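Local atomic coordinates of MlnE (Bacillus amyloliquefaciens subsp. plantarum, PDB entry 5D2E), a protein that supplies, in its N-terminal piece, a B-type ketoreductase of the macrolactin assembly line that binds NADP and probably reduces keto groups of the growing polyketide. Residues A[307-312]-A[327-332]; A[276-281]-A[301-306]; A[283-288]-A[450-455]. All blocks are in the same frame, centred on the assembly; numbering follows the deposited sequence.

In the fold
All three contacts lie in the KR domain, a Rossmann-type NADP-binding fold, and each touches the cofactor. Interaction 2 pairs the parallel strands 275-279 and 300-304; both its segments precede those of interaction 1, where the chain beyond strand 300-304 meets the end of strand 326-329, its neighbour in the sheet. Their centres are about 9 Å apart. Interaction 3, centred about 14 Å from interaction 2 and about 18 Å from interaction 1, joins the start of helix 284-296 to segment 450-455; its first segment falls between those of interaction 2, its second follows interaction 1. Interactions 1 and 2 serve the adenosine and 2'-phosphate end of NADP, interaction 3 the diphosphate and nicotinamide end.

Interaction 1. Residues A[307-312]-A[327-332]; sequences SPASRE and ALYVPA. With NAP (NADP nicotinamide-adenine-dinucleotide phosphate), chain B.
Y329 reaches across from the end of strand 326-329 to the backbone of S307, in the loop that leads from strand 300-304 into helix 311-321. These elements form a beta-alpha-beta unit of the Rossmann-type KR domain. The polar part of the contact is one hydrogen bond: the phenol OH of Y329 donates to the carbonyl O of S307 at 2.7 Å. The OH approaches off the C=O direction, at 133°, and the carbonyl oxygen lies at the edge of the tyrosine ring, in its plane. CG of Y329 stands anti to the backbone N (chi1 179°), which carries the ring out toward the loop.

The apolar part is thin and lies at the surface. A309 CB approaches Y329 CD2 at 4.3 Å, while the peptide joining P308 to A309 passes obliquely by CE2. L303 and L317 also pack on the tyrosine side chain, tying it to the strand before the loop and the helix after it. Separately, P331 CB makes van der Waals contact with the carbonyl oxygen of S307, 3.8 Å from O.

The remaining contact is with the cofactor. S307 belongs to the NADP site and grips a single oxygen of the 2'-phosphate twice. Its backbone N donates to O2X at 2.9 Å, and its OG, turned beside that same N (chi1 -61°), donates to O2X at 2.7 Å.

Interaction 2. Residues A[276-281]-A[301-306]; sequences YLITGG and LILTGR. With NAP (NADP nicotinamide-adenine-dinucleotide phosphate), chain B.
L277 reaches diagonally to T304 on the face they share with T279 and I302, across two parallel strands, 276-279 and 301-304, whose axes run 4.8 Å apart at 17°. A chi1 of 170° turns the L277 chain away from its own nitrogen and swings CD1 over the neighbouring strand, 3.5 Å from T304 OG1 and 4.0 Å from I302 CG2. That hydroxyl also has a weak hydrogen bond to V330 O. On the opposite face Y276, L301, I278 and L303 line up. L301 CD2 turns back to Y276 CB at 3.9 Å, whereas the tyrosine ring leads away and its OH bonds to K271 N. L303 lays CD1 against G281 O at 3.5 Å, and its CB packs on G281 CA.

The strands are joined by the backbone bonds I302 N to Y276 O, I278 N to I302 O and T304 N to I278 O; at the end of the type II turn I278-G281, G281 N donates across to T304 O. R306 N donates to O3X of the NADP 2'-phosphate at 2.7 Å. A bend at chi3 (-56°) brings R306 NE to the same O3X at 2.9 Å and NH2 to O1X, while one guanidinium face lies against adenine N7A. Parallel strands ending in a glycine turn and a phosphate-binding arginine are typical of an NADP-dependent Rossmann fold.

Interaction 3. Residues A[283-288]-A[450-455]; sequences GGLGYL and PLWDAG. With NAP (NADP nicotinamide-adenine-dinucleotide phosphate), chain B.
L285 and L288, one turn apart at the start of helix 284-296, press their methyl groups on the indole of W452. The tight part of the contact is here. L285 CD2 sits over the indole face, 3.8 Å from the centroid of the five-membered ring and 18° off its normal, a CH-pi contact. Its other branch, CD1, reaches W452 NE1 at 3.5 Å and lies as near to O4D of the nicotinamide ribose. In L288 a chi1 of 179° extends the chain away from its own amide and sends CD2 to W452 CZ3 at 3.4 Å, by the six-membered ring. L475 and W449, the latter edge-to-face, also pack against the tryptophan.

The helix start carries the glycine-rich turn of a Rossmann-type nucleotide site, and its sequence fits the TGxxxGxG motif of short-chain dehydrogenase/reductase enzymes (T279, G280, G284, G286). Backbone amides here hold the diphosphate: G284 N donates to O1A and L285 N to O2N, both at 2.8 Å. G283 CA also lies close against O1A. From the other segment W452 N donates to the carboxamide oxygen O7N of the nicotinamide at 2.9 Å, with an N-H...O angle of 171°, so the residue whose ring meets the leucines also holds the carboxamide.

Toward A454 and G455 the side-chain contact thins out. L288 CD2 stands 4.4 Å from A454 CB; A454 and G455 are poorly ordered. The backbones still come close at the solvent side, where exposed G455 brings its CA to 3.7 Å from G284 CA and neither glycine offers a side chain.

Interaction 1. Residues A[307-312]-A[327-332]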
# COMPACT_ATOMS: atom_id res chain seq x y z
N SER A 307 5.79 5.52 22.56
CA SER A 307 6.03 6.46 23.66
C SER A 307 5.87 5.81 25.04
O SER A 307 4.99 4.95 25.25
CB SER A 307 5.05 7.60 23.61
OG SER A 307 5.22 8.29 22.41
N PRO A 308 6.64 6.30 26.02
CA PRO A 308 6.40 5.86 27.43
C PRO A 308 5.04 6.24 27.95
O PRO A 308 4.33 7.17 27.44
CB PRO A 308 7.48 6.62 28.24
CG PRO A 308 8.47 7.06 27.24
CD PRO A 308 7.72 7.29 25.93
N ALA A 309 4.65 5.57 29.03
CA ALA A 309 3.39 5.94 29.68
C ALA A 309 3.40 7.39 30.17
O ALA A 309 4.44 7.95 30.47
CB ALA A 309 3.10 4.98 30.82
N SER A 310 2.26 8.03 30.13
CA SER A 310 2.18 9.40 30.52
C SER A 310 0.87 9.57 31.32
O SER A 310 0.10 8.64 31.50
CB SER A 310 2.08 10.24 29.29
OG SER A 310 0.81 10.09 28.67
N ARG A 311 0.59 10.77 31.74
CA ARG A 311 -0.67 11.01 32.41
C ARG A 311 -1.85 10.80 31.47
O ARG A 311 -2.88 10.27 31.85
CB ARG A 311 -0.67 12.41 33.00
CG ARG A 311 -2.00 12.80 33.55
CD ARG A 311 -1.92 14.18 34.18
NE ARG A 311 -0.88 14.27 35.18
CZ ARG A 311 -1.07 14.05 36.46
NH1 ARG A 311 -2.29 13.65 36.93
NH2 ARG A 311 -0.07 14.15 37.28
N GLU A 312 -1.71 11.21 30.22
CA GLU A 312 -2.76 10.99 29.26
C GLU A 312 -2.99 9.49 28.95
O GLU A 312 -4.13 9.04 28.83
CB GLU A 312 -2.46 11.71 27.98
CG GLU A 312 -3.74 11.95 27.21
CD GLU A 312 -3.55 12.85 26.00
OE1 GLU A 312 -2.74 13.79 26.12
OE2 GLU A 312 -4.18 12.60 24.94
N ALA A 327 -7.58 -2.88 30.75
CA ALA A 327 -6.81 -2.21 29.69
C ALA A 327 -5.41 -1.93 30.13
O ALA A 327 -5.19 -1.41 31.24
CB ALA A 327 -7.50 -0.89 29.32
N LEU A 328 -4.43 -2.28 29.31
CA LEU A 328 -3.06 -1.99 29.57
C LEU A 328 -2.53 -1.10 28.45
O LEU A 328 -3.06 -1.11 27.31
CB LEU A 328 -2.24 -3.25 29.60
CG LEU A 328 -2.71 -4.25 30.65
CD1 LEU A 328 -1.76 -5.42 30.58
CD2 LEU A 328 -2.65 -3.58 32.02
N TYR A 329 -1.54 -0.28 28.78
CA TYR A 329 -0.72 0.42 27.79
C TYR A 329 0.65 -0.19 27.86
O TYR A 329 1.34 -0.08 28.83
CB TYR A 329 -0.63 1.92 28.02
CG TYR A 329 0.24 2.61 26.99
CD1 TYR A 329 -0.21 2.78 25.67
CD2 TYR A 329 1.53 3.05 27.31
CE1 TYR A 329 0.62 3.38 24.70
CE2 TYR A 329 2.35 3.66 26.34
CZ TYR A 329 1.88 3.84 25.04
OH TYR A 329 2.66 4.41 24.04
N VAL A 330 1.10 -0.73 26.74
CA VAL A 330 2.36 -1.41 26.71
C VAL A 330 3.18 -0.79 25.59
O VAL A 330 2.86 -0.99 24.40
CB VAL A 330 2.10 -2.92 26.45
CG1 VAL A 330 3.40 -3.66 26.29
CG2 VAL A 330 1.24 -3.52 27.58
N PRO A 331 4.23 -0.01 25.96
CA PRO A 331 5.13 0.62 24.98
C PRO A 331 5.88 -0.42 24.14
O PRO A 331 6.38 -1.39 24.67
CB PRO A 331 6.12 1.41 25.83
CG PRO A 331 5.55 1.47 27.18
CD PRO A 331 4.60 0.34 27.34
N ALA A 332 5.93 -0.20 22.83
CA ALA A 332 6.67 -1.08 21.94
C ALA A 332 6.77 -0.41 20.58
O ALA A 332 5.86 0.33 20.16
CB ALA A 332 6.03 -2.44 21.81
PA NAP B . -2.19 9.11 15.28
O1A NAP B . -3.12 9.75 16.35
O2A NAP B . -0.78 9.61 15.02
O5B NAP B . -2.04 7.60 15.81
C5B NAP B . -1.06 6.75 15.21
C4B NAP B . -0.35 6.15 16.39
O4B NAP B . 0.67 5.26 15.88
C3B NAP B . 0.40 7.16 17.30
O3B NAP B . -0.21 7.23 18.59
C2B NAP B . 1.82 6.57 17.44
O2B NAP B . 2.26 6.63 18.76
C1B NAP B . 1.64 5.13 16.90
N9A NAP B . 2.83 4.57 16.27
C8A NAP B . 3.58 5.10 15.23
N7A NAP B . 4.67 4.31 14.95
C5A NAP B . 4.58 3.23 15.76
C6A NAP B . 5.36 2.05 16.00
N6A NAP B . 6.47 1.85 15.21
N1A NAP B . 4.98 1.18 17.04
C2A NAP B . 3.88 1.44 17.77
N3A NAP B . 3.09 2.53 17.60
C4A NAP B . 3.38 3.43 16.65
O3 NAP B . -2.95 9.02 13.84
PN NAP B . -4.51 8.65 13.59
O1N NAP B . -5.21 9.83 12.94
O2N NAP B . -4.95 7.90 14.81
O5D NAP B . -4.49 7.52 12.43
C5D NAP B . -4.28 6.15 12.89
C4D NAP B . -4.12 5.17 11.72
O4D NAP B . -5.17 5.30 10.77
C3D NAP B . -2.82 5.48 10.96
O3D NAP B . -2.16 4.27 10.67
C2D NAP B . -3.26 6.23 9.72
O2D NAP B . -2.32 6.08 8.62
C1D NAP B . -4.69 5.68 9.45
N1N NAP B . -5.51 6.71 8.75
C2N NAP B . -5.99 7.82 9.43
C3N NAP B . -6.76 8.83 8.82
C7N NAP B . -7.30 10.06 9.61
O7N NAP B . -7.91 10.95 9.03
N7N NAP B . -7.16 10.19 10.94
C4N NAP B . -7.01 8.70 7.45
C5N NAP B . -6.48 7.60 6.76
C6N NAP B . -5.76 6.60 7.43
P2B NAP B . 3.85 6.64 19.21
O1X NAP B . 4.53 7.84 18.56
O2X NAP B . 3.82 6.68 20.77
O3X NAP B . 4.42 5.36 18.68

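Interaction 2. Residues A[276-281]-A[301-306]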
# COMPACT_ATOMS: atom_id res chain seq x y z
N TYR A 276 -7.79 -8.18 22.92
CA TYR A 276 -7.56 -7.39 21.70
C TYR A 276 -6.38 -6.43 21.79
O TYR A 276 -6.16 -5.78 22.80
CB TYR A 276 -8.84 -6.66 21.29
CG TYR A 276 -9.99 -7.68 21.21
CD1 TYR A 276 -10.18 -8.48 20.09
CD2 TYR A 276 -10.85 -7.88 22.30
CE1 TYR A 276 -11.19 -9.40 20.05
CE2 TYR A 276 -11.87 -8.80 22.26
CZ TYR A 276 -12.03 -9.57 21.15
OH TYR A 276 -13.04 -10.52 21.12
N LEU A 277 -5.56 -6.41 20.74
CA LEU A 277 -4.39 -5.52 20.65
C LEU A 277 -4.71 -4.44 19.67
O LEU A 277 -5.12 -4.72 18.57
CB LEU A 277 -3.19 -6.28 20.16
CG LEU A 277 -1.91 -5.52 19.75
CD1 LEU A 277 -1.40 -4.73 20.95
CD2 LEU A 277 -0.87 -6.51 19.28
N ILE A 278 -4.50 -3.19 20.07
CA ILE A 278 -4.61 -2.08 19.17
C ILE A 278 -3.28 -1.40 19.15
O ILE A 278 -2.85 -0.77 20.14
CB ILE A 278 -5.67 -1.11 19.63
CG1 ILE A 278 -6.97 -1.87 19.88
CG2 ILE A 278 -5.92 -0.04 18.60
CD1 ILE A 278 -8.15 -0.99 20.27
N THR A 279 -2.64 -1.48 18.00
CA THR A 279 -1.39 -0.76 17.80
C THR A 279 -1.73 0.68 17.45
O THR A 279 -2.80 0.98 16.86
CB THR A 279 -0.52 -1.37 16.67
OG1 THR A 279 -1.13 -1.15 15.41
CG2 THR A 279 -0.19 -2.83 16.93
N GLY A 280 -0.87 1.60 17.88
CA GLY A 280 -1.27 3.02 17.85
C GLY A 280 -2.52 3.27 18.68
O GLY A 280 -3.30 4.20 18.40
N GLY A 281 -2.65 2.47 19.74
CA GLY A 281 -3.84 2.39 20.59
C GLY A 281 -4.11 3.63 21.43
O GLY A 281 -5.24 3.83 21.83
N LEU A 301 -8.14 -5.10 26.72
CA LEU A 301 -7.51 -4.34 25.64
C LEU A 301 -6.06 -4.06 25.93
O LEU A 301 -5.72 -3.62 27.04
CB LEU A 301 -8.23 -3.02 25.52
CG LEU A 301 -9.65 -3.13 25.04
CD1 LEU A 301 -10.44 -1.83 25.10
CD2 LEU A 301 -9.69 -3.68 23.65
N ILE A 302 -5.17 -4.26 24.95
CA ILE A 302 -3.76 -3.81 25.09
C ILE A 302 -3.51 -2.76 24.04
O ILE A 302 -3.78 -3.00 22.87
CB ILE A 302 -2.82 -4.95 24.88
CG1 ILE A 302 -3.09 -6.05 25.91
CG2 ILE A 302 -1.37 -4.46 24.93
CD1 ILE A 302 -4.12 -7.06 25.48
N LEU A 303 -3.20 -1.54 24.48
CA LEU A 303 -2.94 -0.39 23.57
C LEU A 303 -1.45 -0.29 23.52
O LEU A 303 -0.78 -0.39 24.58
CB LEU A 303 -3.48 0.91 24.18
CG LEU A 303 -4.95 0.99 24.64
CD1 LEU A 303 -5.41 2.38 25.01
CD2 LEU A 303 -5.87 0.42 23.57
N THR A 304 -0.89 -0.16 22.29
CA THR A 304 0.54 -0.10 22.11
C THR A 304 0.90 1.10 21.27
O THR A 304 0.19 1.46 20.33
CB THR A 304 1.13 -1.42 21.54
OG1 THR A 304 0.79 -2.49 22.41
CG2 THR A 304 2.56 -1.37 21.55
N GLY A 305 1.93 1.80 21.72
CA GLY A 305 2.61 2.87 20.94
C GLY A 305 4.06 2.87 21.39
O GLY A 305 4.46 2.16 22.31
N ARG A 306 4.90 3.65 20.72
CA ARG A 306 6.32 3.68 21.06
C ARG A 306 6.58 4.47 22.34
O ARG A 306 7.47 4.10 23.10
CB ARG A 306 7.09 4.35 19.93
CG ARG A 306 7.30 3.39 18.74
CD ARG A 306 7.84 4.16 17.59
NE ARG A 306 6.92 5.25 17.30
CZ ARG A 306 7.22 6.25 16.49
NH1 ARG A 306 8.39 6.23 15.85
NH2 ARG A 306 6.33 7.23 16.26
PA NAP B . -2.19 9.11 15.28
O1A NAP B . -3.12 9.75 16.35
O2A NAP B . -0.78 9.61 15.02
O5B NAP B . -2.04 7.60 15.81
C5B NAP B . -1.06 6.75 15.21
C4B NAP B . -0.35 6.15 16.39
O4B NAP B . 0.67 5.26 15.88
C3B NAP B . 0.40 7.16 17.30
O3B NAP B . -0.21 7.23 18.59
C2B NAP B . 1.82 6.57 17.44
O2B NAP B . 2.26 6.63 18.76
C1B NAP B . 1.64 5.13 16.90
N9A NAP B . 2.83 4.57 16.27
C8A NAP B . 3.58 5.10 15.23
N7A NAP B . 4.67 4.31 14.95
C5A NAP B . 4.58 3.23 15.76
C6A NAP B . 5.36 2.05 16.00
N6A NAP B . 6.47 1.85 15.21
N1A NAP B . 4.98 1.18 17.04
C2A NAP B . 3.88 1.44 17.77
N3A NAP B . 3.09 2.53 17.60
C4A NAP B . 3.38 3.43 16.65
O3 NAP B . -2.95 9.02 13.84
PN NAP B . -4.51 8.65 13.59
O1N NAP B . -5.21 9.83 12.94
O2N NAP B . -4.95 7.90 14.81
O5D NAP B . -4.49 7.52 12.43
C5D NAP B . -4.28 6.15 12.89
C4D NAP B . -4.12 5.17 11.72
O4D NAP B . -5.17 5.30 10.77
C3D NAP B . -2.82 5.48 10.96
O3D NAP B . -2.16 4.27 10.67
C2D NAP B . -3.26 6.23 9.72
O2D NAP B . -2.32 6.08 8.62
C1D NAP B . -4.69 5.68 9.45
N1N NAP B . -5.51 6.71 8.75
C2N NAP B . -5.99 7.82 9.43
C3N NAP B . -6.76 8.83 8.82
C7N NAP B . -7.30 10.06 9.61
O7N NAP B . -7.91 10.95 9.03
N7N NAP B . -7.16 10.19 10.94
C4N NAP B . -7.01 8.70 7.45
C5N NAP B . -6.48 7.60 6.76
C6N NAP B . -5.76 6.60 7.43
P2B NAP B . 3.85 6.64 19.21
O1X NAP B . 4.53 7.84 18.56
O2X NAP B . 3.82 6.68 20.77
O3X NAP B . 4.42 5.36 18.68

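Interaction 3. Residues A[283-288]-A[450-455]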
# COMPACT_ATOMS: atom_id res chain seq x y z
N GLY A 283 -3.34 6.69 20.03
CA GLY A 283 -3.53 7.71 18.98
C GLY A 283 -5.02 7.94 18.72
O GLY A 283 -5.85 7.38 19.37
N GLY A 284 -5.34 8.80 17.80
CA GLY A 284 -6.69 9.22 17.54
C GLY A 284 -7.64 8.09 17.18
O GLY A 284 -8.59 7.81 17.93
N LEU A 285 -7.41 7.44 16.05
CA LEU A 285 -8.31 6.35 15.64
C LEU A 285 -8.19 5.17 16.55
O LEU A 285 -9.18 4.52 16.91
CB LEU A 285 -8.02 5.92 14.21
CG LEU A 285 -8.36 6.94 13.13
CD1 LEU A 285 -8.42 6.27 11.76
CD2 LEU A 285 -9.69 7.63 13.47
N GLY A 286 -6.97 4.86 16.93
CA GLY A 286 -6.71 3.69 17.82
C GLY A 286 -7.56 3.73 19.11
O GLY A 286 -8.14 2.72 19.53
N TYR A 287 -7.58 4.91 19.74
CA TYR A 287 -8.34 5.12 20.96
C TYR A 287 -9.84 5.18 20.71
O TYR A 287 -10.58 4.66 21.49
CB TYR A 287 -7.81 6.37 21.74
CG TYR A 287 -8.53 6.48 23.07
CD1 TYR A 287 -8.30 5.56 24.06
CD2 TYR A 287 -9.54 7.42 23.27
CE1 TYR A 287 -9.01 5.59 25.27
CE2 TYR A 287 -10.27 7.46 24.47
CZ TYR A 287 -9.99 6.54 25.46
OH TYR A 287 -10.66 6.54 26.66
N LEU A 288 -10.27 5.74 19.58
CA LEU A 288 -11.65 5.84 19.22
C LEU A 288 -12.20 4.41 19.05
O LEU A 288 -13.24 4.10 19.58
CB LEU A 288 -11.80 6.58 17.91
CG LEU A 288 -13.21 6.75 17.37
CD1 LEU A 288 -13.82 7.86 18.20
CD2 LEU A 288 -13.33 7.13 15.91
N PRO A 450 -10.56 7.31 4.45
CA PRO A 450 -10.35 8.68 4.08
C PRO A 450 -10.02 9.51 5.35
O PRO A 450 -9.85 8.94 6.45
CB PRO A 450 -11.69 9.05 3.50
CG PRO A 450 -12.62 8.40 4.47
CD PRO A 450 -11.93 7.12 4.92
N LEU A 451 -9.92 10.84 5.18
CA LEU A 451 -9.71 11.75 6.34
C LEU A 451 -10.92 11.77 7.25
O LEU A 451 -12.08 11.85 6.78
CB LEU A 451 -9.45 13.19 5.89
CG LEU A 451 -8.04 13.40 5.44
CD1 LEU A 451 -7.94 14.79 4.79
CD2 LEU A 451 -7.09 13.22 6.62
N TRP A 452 -10.65 11.57 8.51
CA TRP A 452 -11.67 11.58 9.54
C TRP A 452 -11.69 12.97 10.23
O TRP A 452 -10.69 13.66 10.30
CB TRP A 452 -11.36 10.65 10.64
CG TRP A 452 -11.43 9.21 10.36
CD1 TRP A 452 -10.68 8.52 9.47
CD2 TRP A 452 -12.24 8.26 11.04
NE1 TRP A 452 -11.00 7.19 9.53
CE2 TRP A 452 -11.93 6.98 10.51
CE3 TRP A 452 -13.19 8.34 12.07
CZ2 TRP A 452 -12.53 5.82 10.96
CZ3 TRP A 452 -13.79 7.18 12.53
CH2 TRP A 452 -13.46 5.92 11.98
N ASP A 453 -12.87 13.31 10.73
CA ASP A 453 -13.14 14.44 11.66
C ASP A 453 -13.20 13.79 13.06
O ASP A 453 -14.27 13.56 13.61
CB ASP A 453 -14.49 15.03 11.24
CG ASP A 453 -14.89 16.25 12.03
OD1 ASP A 453 -14.02 16.92 12.59
OD2 ASP A 453 -16.11 16.53 12.02
N ALA A 454 -12.03 13.40 13.58
CA ALA A 454 -11.87 12.68 14.88
C ALA A 454 -10.39 12.38 15.16
O ALA A 454 -9.59 12.19 14.22
CB ALA A 454 -12.69 11.38 14.92
N GLY A 455 -10.03 12.36 16.45
CA GLY A 455 -8.65 12.24 16.92
C GLY A 455 -8.24 13.48 17.69
O GLY A 455 -7.98 14.52 17.09
PA NAP B . -2.19 9.11 15.28
O1A NAP B . -3.12 9.75 16.35
O2A NAP B . -0.78 9.61 15.02
O5B NAP B . -2.04 7.60 15.81
C5B NAP B . -1.06 6.75 15.21
C4B NAP B . -0.35 6.15 16.39
O4B NAP B . 0.67 5.26 15.88
C3B NAP B . 0.40 7.16 17.30
O3B NAP B . -0.21 7.23 18.59
C2B NAP B . 1.82 6.57 17.44
O2B NAP B . 2.26 6.63 18.76
C1B NAP B . 1.64 5.13 16.90
N9A NAP B . 2.83 4.57 16.27
C8A NAP B . 3.58 5.10 15.23
N7A NAP B . 4.67 4.31 14.95
C5A NAP B . 4.58 3.23 15.76
C6A NAP B . 5.36 2.05 16.00
N6A NAP B . 6.47 1.85 15.21
N1A NAP B . 4.98 1.18 17.04
C2A NAP B . 3.88 1.44 17.77
N3A NAP B . 3.09 2.53 17.60
C4A NAP B . 3.38 3.43 16.65
O3 NAP B . -2.95 9.02 13.84
PN NAP B . -4.51 8.65 13.59
O1N NAP B . -5.21 9.83 12.94
O2N NAP B . -4.95 7.90 14.81
O5D NAP B . -4.49 7.52 12.43
C5D NAP B . -4.28 6.15 12.89
C4D NAP B . -4.12 5.17 11.72
O4D NAP B . -5.17 5.30 10.77
C3D NAP B . -2.82 5.48 10.96
O3D NAP B . -2.16 4.27 10.67
C2D NAP B . -3.26 6.23 9.72
O2D NAP B . -2.32 6.08 8.62
C1D NAP B . -4.69 5.68 9.45
N1N NAP B . -5.51 6.71 8.75
C2N NAP B . -5.99 7.82 9.43
C3N NAP B . -6.76 8.83 8.82
C7N NAP B . -7.30 10.06 9.61
O7N NAP B . -7.91 10.95 9.03
N7N NAP B . -7.16 10.19 10.94
C4N NAP B . -7.01 8.70 7.45
C5N NAP B . -6.48 7.60 6.76
C6N NAP B . -5.76 6.60 7.43
P2B NAP B . 3.85 6.64 19.21
O1X NAP B . 4.53 7.84 18.56
O2X NAP B . 3.82 6.68 20.77
O3X NAP B . 4.42 5.36 18.68